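Local structure of putative hemin ABC transport system, membrane protein (Burkholderia cenocepacia J2315, 5B57) at residues A[246-251]-A[298-303]; A[144-149]-A[230-235]; A[119-124]-A[134-139]. The protein probably serves as a membrane-spanning permease subunit of an ABC importer that carries heme across the cytoplasmic membrane. One frame throughout, in Å; residues are numbered along the deposited sequence.

Interaction 1 of 3, residues A[246-251]-A[298-303]; sequences AAVAPC and VGALVS. With DMU (decyl-beta-D-maltopyranoside), chain E.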
# COMPACT_ATOMS: atom_id res chain seq x y z
N ALA A 246 13.08 -24.31 29.51
CA ALA A 246 14.48 -23.96 29.77
C ALA A 246 15.18 -23.45 28.53
O ALA A 246 16.11 -22.64 28.63
CB ALA A 246 15.24 -25.18 30.27
N ALA A 247 14.82 -23.97 27.36
CA ALA A 247 15.43 -23.55 26.12
C ALA A 247 14.67 -22.42 25.44
O ALA A 247 15.28 -21.48 24.94
CB ALA A 247 15.54 -24.75 25.17
N VAL A 248 13.33 -22.49 25.46
CA VAL A 248 12.50 -21.50 24.76
C VAL A 248 12.61 -20.12 25.40
O VAL A 248 12.79 -19.11 24.71
CB VAL A 248 11.05 -21.99 24.72
CG1 VAL A 248 10.12 -20.90 24.17
CG2 VAL A 248 10.97 -23.23 23.89
N ALA A 249 12.48 -20.06 26.73
CA ALA A 249 12.47 -18.81 27.49
C ALA A 249 13.69 -17.93 27.21
O ALA A 249 13.51 -16.76 26.84
CB ALA A 249 12.33 -19.10 28.99
N PRO A 250 14.93 -18.42 27.36
CA PRO A 250 16.08 -17.53 27.08
C PRO A 250 16.12 -17.00 25.66
O PRO A 250 16.48 -15.83 25.46
CB PRO A 250 17.30 -18.42 27.39
CG PRO A 250 16.79 -19.80 27.45
CD PRO A 250 15.38 -19.69 27.94
N CYS A 251 15.75 -17.81 24.68
CA CYS A 251 15.54 -17.29 23.33
C CYS A 251 14.59 -16.09 23.35
O CYS A 251 14.94 -14.99 22.91
CB CYS A 251 14.99 -18.39 22.43
SG CYS A 251 16.23 -19.54 21.89
N VAL A 298 10.12 -15.48 17.88
CA VAL A 298 9.03 -16.22 17.24
C VAL A 298 9.45 -17.65 16.91
O VAL A 298 8.66 -18.59 17.07
CB VAL A 298 8.56 -15.46 15.98
CG1 VAL A 298 7.49 -16.25 15.24
CG2 VAL A 298 8.04 -14.10 16.37
N GLY A 299 10.68 -17.84 16.45
CA GLY A 299 11.10 -19.19 16.10
C GLY A 299 11.10 -20.12 17.30
O GLY A 299 10.68 -21.27 17.21
N ALA A 300 11.56 -19.61 18.44
CA ALA A 300 11.46 -20.37 19.68
C ALA A 300 10.01 -20.70 20.01
O ALA A 300 9.74 -21.79 20.52
CB ALA A 300 12.10 -19.59 20.82
N LEU A 301 9.07 -19.80 19.73
CA LEU A 301 7.71 -19.97 20.23
C LEU A 301 6.88 -20.90 19.37
O LEU A 301 6.21 -21.80 19.88
CB LEU A 301 7.03 -18.61 20.33
CG LEU A 301 7.61 -17.83 21.49
CD1 LEU A 301 7.19 -16.35 21.45
CD2 LEU A 301 7.15 -18.53 22.75
N VAL A 302 6.90 -20.67 18.05
CA VAL A 302 6.23 -21.57 17.13
C VAL A 302 6.74 -22.98 17.33
O VAL A 302 6.00 -23.94 17.10
CB VAL A 302 6.42 -21.08 15.69
CG1 VAL A 302 5.48 -21.78 14.75
CG2 VAL A 302 6.17 -19.61 15.63
N SER A 303 7.99 -23.14 17.80
CA SER A 303 8.61 -24.45 17.93
C SER A 303 7.87 -25.33 18.91
O SER A 303 7.89 -26.57 18.78
CB SER A 303 10.06 -24.33 18.39
OG SER A 303 10.90 -24.06 17.28
C1 DMU E . 14.21 -24.49 34.35
C2 DMU E . 13.77 -25.88 34.72
C3 DMU E . 13.07 -25.86 36.09
C4 DMU E . 11.93 -24.79 36.11
O5 DMU E . 12.46 -23.51 35.68
C6 DMU E . 13.00 -23.58 34.35
O7 DMU E . 12.52 -27.15 36.36
O16 DMU E . 13.41 -22.28 33.91
C18 DMU E . 12.49 -21.74 32.95
C19 DMU E . 11.94 -20.43 33.49
C22 DMU E . 10.81 -19.92 32.61
C25 DMU E . 10.55 -18.44 32.86
C28 DMU E . 10.46 -17.66 31.55
C31 DMU E . 11.33 -16.39 31.58
C34 DMU E . 10.54 -15.18 31.07
C37 DMU E . 11.47 -14.14 30.41
C40 DMU E . 10.69 -13.20 29.48
C43 DMU E . 10.24 -11.94 30.22
O49 DMU E . 14.83 -24.50 33.06
O55 DMU E . 14.89 -26.77 34.76
C57 DMU E . 11.32 -24.64 37.52
O61 DMU E . 10.49 -25.78 37.80
C5 DMU E . 13.85 -28.96 37.33
C7 DMU E . 13.13 -30.15 36.69
C8 DMU E . 11.81 -30.45 37.40
C9 DMU E . 10.98 -29.19 37.54
O1 DMU E . 11.71 -28.21 38.29
C10 DMU E . 12.89 -27.78 37.59
O2 DMU E . 11.07 -31.43 36.65
O3 DMU E . 14.93 -28.54 36.47
O4 DMU E . 13.98 -31.31 36.77
C11 DMU E . 9.67 -29.49 38.24
O6 DMU E . 9.67 -30.86 38.69
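V248 meets the backbone of A300. With no aromatic ring in either segment, the flat groups here are peptide units, and both methyls of V248 come to the same carbonyl oxygen: V248 CG1 lies 3.8 Å and V248 CG2 3.9 Å from A300 O. The valine can present both branches because CG1 stands anti to the backbone N (chi1 172°), beside the carbonyl carbon. V248 CG1 also touches CD2 of L301 at 4.1 Å, the two side chains crossing at about a right angle. One turn further on, the contact is made by C251 CB, 3.5 Å from A300 CB, while SG is turned back beside its own backbone N.

A300 suits its place because a single methyl fits between V248 and C251, where V248 CA and A300 CA are 5.3 Å apart. The segments run nearly antiparallel, at 151°, with axes 8.7 Å apart, a close helix pair whose side-chain contacts are all between apolar groups. P250, which has no N-H to give to the preceding turn, lies at a kink of its helix. A249 points its CB away from 298-303, and A249 CB touches C28 in the decyl tail of the detergent DMU at 3.5 Å.

Around the pair, F174 of helix 168-188 packs on both C251 and A300, S303 OG is hydrogen-bonded to P170 O of the same helix, with G299 O as a second acceptor within reach, and L301 leans on V114 of helix 94-128.

Interaction 2 of 3, residues A[144-149]-A[230-235]; sequences GAALGA and TFWSLG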
# COMPACT_ATOMS: atom_id res chain seq x y z
N GLY A 144 9.26 -21.72 8.16
CA GLY A 144 10.34 -22.66 8.40
C GLY A 144 10.06 -23.57 9.57
O GLY A 144 10.42 -24.75 9.55
N ALA A 145 9.44 -23.03 10.63
CA ALA A 145 9.00 -23.87 11.73
C ALA A 145 8.11 -24.99 11.20
O ALA A 145 8.40 -26.18 11.40
CB ALA A 145 8.30 -23.02 12.79
N ALA A 146 7.06 -24.61 10.46
CA ALA A 146 6.14 -25.57 9.88
C ALA A 146 6.81 -26.48 8.86
O ALA A 146 6.41 -27.65 8.73
CB ALA A 146 4.96 -24.85 9.26
N LEU A 147 7.82 -26.00 8.13
CA LEU A 147 8.56 -26.94 7.28
C LEU A 147 9.36 -27.92 8.13
O LEU A 147 9.27 -29.13 7.94
CB LEU A 147 9.49 -26.21 6.30
CG LEU A 147 10.24 -27.12 5.32
CD1 LEU A 147 9.30 -28.02 4.52
CD2 LEU A 147 11.13 -26.33 4.38
N GLY A 148 10.14 -27.41 9.09
CA GLY A 148 10.97 -28.28 9.90
C GLY A 148 10.16 -29.22 10.77
O GLY A 148 10.53 -30.39 10.95
N ALA A 149 9.05 -28.73 11.31
CA ALA A 149 8.15 -29.58 12.08
C ALA A 149 7.57 -30.71 11.23
O ALA A 149 7.43 -31.84 11.70
CB ALA A 149 7.04 -28.74 12.70
N THR A 230 -1.76 -31.70 11.91
CA THR A 230 -2.91 -30.83 12.10
C THR A 230 -3.00 -30.33 13.54
O THR A 230 -3.35 -29.18 13.77
CB THR A 230 -4.22 -31.50 11.68
OG1 THR A 230 -4.69 -32.31 12.74
CG2 THR A 230 -4.04 -32.36 10.46
N PHE A 231 -2.66 -31.17 14.52
CA PHE A 231 -2.70 -30.69 15.90
C PHE A 231 -1.70 -29.56 16.11
O PHE A 231 -2.04 -28.49 16.64
CB PHE A 231 -2.43 -31.83 16.89
CG PHE A 231 -1.81 -31.36 18.18
CD1 PHE A 231 -2.62 -30.87 19.21
CD2 PHE A 231 -0.42 -31.39 18.35
CE1 PHE A 231 -2.06 -30.43 20.39
CE2 PHE A 231 0.16 -30.93 19.52
CZ PHE A 231 -0.67 -30.45 20.56
N TRP A 232 -0.44 -29.79 15.71
CA TRP A 232 0.59 -28.76 15.80
C TRP A 232 0.19 -27.51 15.02
O TRP A 232 0.49 -26.39 15.44
CB TRP A 232 1.91 -29.33 15.30
CG TRP A 232 3.11 -28.43 15.39
CD1 TRP A 232 4.02 -28.37 16.42
CD2 TRP A 232 3.57 -27.50 14.40
NE1 TRP A 232 5.01 -27.44 16.13
CE2 TRP A 232 4.75 -26.89 14.90
CE3 TRP A 232 3.10 -27.11 13.14
CZ2 TRP A 232 5.43 -25.95 14.20
CZ3 TRP A 232 3.78 -26.18 12.47
CH2 TRP A 232 4.94 -25.60 13.00
N SER A 233 -0.52 -27.69 13.90
CA SER A 233 -0.91 -26.57 13.05
C SER A 233 -2.14 -25.83 13.54
O SER A 233 -2.45 -24.75 13.03
CB SER A 233 -1.16 -27.05 11.61
OG SER A 233 -2.49 -27.52 11.42
N LEU A 234 -2.87 -26.38 14.50
CA LEU A 234 -3.93 -25.61 15.12
C LEU A 234 -3.43 -24.83 16.34
O LEU A 234 -4.17 -24.00 16.88
CB LEU A 234 -5.09 -26.54 15.49
CG LEU A 234 -5.77 -27.32 14.35
CD1 LEU A 234 -6.84 -28.30 14.85
CD2 LEU A 234 -6.36 -26.39 13.30
N GLY A 235 -2.17 -25.03 16.75
CA GLY A 235 -1.65 -24.34 17.93
C GLY A 235 -2.14 -24.90 19.26
O GLY A 235 -3.35 -24.98 19.51
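The six-membered ring of W232 is the bump of this contact, and the alanine-lined side of helix 141-154 is the hollow that takes it. A149 sits over one face of the indole: A149 CB is 3.7 Å from the centroid of the six-membered ring of W232 and only 16° off the ring normal, a CH-pi contact. The outer corner of the ring comes down on the peptide link from A145 to A146. There W232 CH2 approaches the backbone, with A146 CA at 3.3 Å, and W232 CZ3 lies 3.7 Å from A146 CB. A145 meets W232 CH2 through its carbonyl carbon, A145 C, at 3.7 Å rather than through its CB. Small methyls at A145, A146 and A149 keep the helix surface low enough for an indole to settle against backbone as well as side chains.

The two helices run nearly antiparallel, at 162°, but their axes are 11.3 Å apart, so a long side chain has to bridge them. W232 does this by holding CG anti to its backbone N (chi1 -177°), which throws the ring out from its own helix; the ring was modelled in two conformers, and the contacts described are those of one of them. Within this FecCD-family permease, helix 223-234 is a short helix close to the partner subunit: T230 packs on L226 and L234 on G215 of the second copy. At G235 the chain departs from helical geometry with a positive phi, easily adopted by a residue lacking a side chain, and its backbone pairs with L360.

Interaction 3 of 3, residues A[119-124]-A[134-139]; sequences GATGAA and ADPGLV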
# COMPACT_ATOMS: atom_id res chain seq x y z
N GLY A 119 3.36 -10.21 21.29
CA GLY A 119 3.10 -8.80 21.53
C GLY A 119 4.29 -7.91 21.23
O GLY A 119 4.19 -6.94 20.47
N ALA A 120 5.45 -8.25 21.81
CA ALA A 120 6.66 -7.44 21.68
C ALA A 120 7.23 -7.50 20.26
O ALA A 120 7.60 -6.47 19.70
CB ALA A 120 7.70 -7.90 22.70
N THR A 121 7.33 -8.68 19.67
CA THR A 121 7.89 -8.73 18.32
C THR A 121 6.97 -8.04 17.31
O THR A 121 7.45 -7.49 16.32
CB THR A 121 8.19 -10.18 17.87
OG1 THR A 121 7.07 -11.04 18.14
CG2 THR A 121 9.46 -10.72 18.55
N GLY A 122 5.66 -8.05 17.56
CA GLY A 122 4.75 -7.36 16.66
C GLY A 122 4.92 -5.85 16.73
O GLY A 122 4.99 -5.16 15.70
N ALA A 123 4.97 -5.32 17.96
CA ALA A 123 5.28 -3.91 18.18
C ALA A 123 6.55 -3.51 17.44
O ALA A 123 6.58 -2.46 16.78
CB ALA A 123 5.41 -3.65 19.68
N ALA A 124 7.60 -4.34 17.50
CA ALA A 124 8.83 -4.01 16.80
C ALA A 124 8.62 -4.01 15.29
O ALA A 124 8.96 -3.04 14.61
CB ALA A 124 9.94 -4.98 17.19
N ALA A 134 1.97 -5.07 9.91
CA ALA A 134 3.06 -6.03 9.86
C ALA A 134 2.90 -7.04 10.99
O ALA A 134 2.82 -6.65 12.16
CB ALA A 134 4.41 -5.31 9.93
N ASP A 135 2.80 -8.32 10.65
CA ASP A 135 2.78 -9.41 11.62
C ASP A 135 4.19 -9.99 11.79
O ASP A 135 4.99 -9.97 10.85
CB ASP A 135 1.83 -10.53 11.19
CG ASP A 135 1.62 -11.60 12.28
OD1 ASP A 135 2.46 -12.53 12.38
OD2 ASP A 135 0.62 -11.52 13.03
N PRO A 136 4.51 -10.49 12.99
CA PRO A 136 5.84 -11.09 13.20
C PRO A 136 6.14 -12.24 12.27
O PRO A 136 7.30 -12.61 12.12
CB PRO A 136 5.77 -11.56 14.65
CG PRO A 136 4.86 -10.62 15.30
CD PRO A 136 3.82 -10.26 14.27
N GLY A 137 5.12 -12.82 11.64
CA GLY A 137 5.34 -13.96 10.77
C GLY A 137 6.23 -13.64 9.60
O GLY A 137 7.22 -14.35 9.35
N LEU A 138 5.92 -12.54 8.90
CA LEU A 138 6.51 -12.09 7.64
C LEU A 138 8.03 -12.28 7.49
O LEU A 138 8.54 -12.32 6.36
CB LEU A 138 6.21 -10.61 7.44
CG LEU A 138 4.77 -10.14 7.47
CD1 LEU A 138 4.77 -8.65 7.14
CD2 LEU A 138 3.94 -10.93 6.48
N VAL A 139 8.74 -12.34 8.62
CA VAL A 139 10.19 -12.53 8.59
C VAL A 139 10.55 -13.76 7.78
O VAL A 139 11.49 -13.74 6.97
CB VAL A 139 10.73 -12.62 10.03
CG1 VAL A 139 12.24 -12.77 10.02
CG2 VAL A 139 10.31 -11.40 10.84
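With chi1 at 48°, T121 places OG1 between its backbone N and its carbonyl carbon, on the side where the ring of P136 lies; CG2 is then anti to the carbonyl carbon. T121 OG1 is 3.6 Å from P136 CG, a packing contact in which the two side chains meet aslant. The hydroxyl is hydrogen-bonded to G117 O, one turn back, so the polar end of the threonine is satisfied by its own helix and can lie against an apolar ring.

The ring goes on to touch bare backbone at G122, where P136 CG is 3.5 Å from G122 N and the same distance from G122 CA. Glycine suits this position because the helix presents no side chain to hold the ring away, and G122 CA and P136 CA approach to 5.2 Å.

The turn that presents the proline is an Asx turn: D135 OD1 accepts from G137 N at 2.8 Å, with an N-H...O angle of 154°. The amide comes to the anti side of the carboxylate, 16° out of its plane. This turn belongs to the connection between helix 94-128 and helix 141-154 of the permease. The CB of D135 points away from 119-124, and its side chain touches L313 of helix 311-323. A134 turns its CB toward the helix, and its carbonyl receives a weak hydrogen bond from Q126 NE2.

In the fold
Read from the N terminus, interaction 3 comes first and closes the shortest loop: nine residues separate helix 94-128 at 119-124 from the connection at 134-139. The chain then enters helix 141-154, and interaction 2 closes a far longer, largely helical excursion that returns at 230-235. Helix 242-260 follows directly, and interaction 1 joins it to helix 283-305 across 46 residues. The three loops lie in series, so none nests in or crosses another. Space connects them through 298-303: V298 packs on T121 and P136 of interaction 3, while V302 touches A145 and W232 of interaction 2. Interactions 2 and 3 do not touch, their nearest atoms being about 8 Å apart.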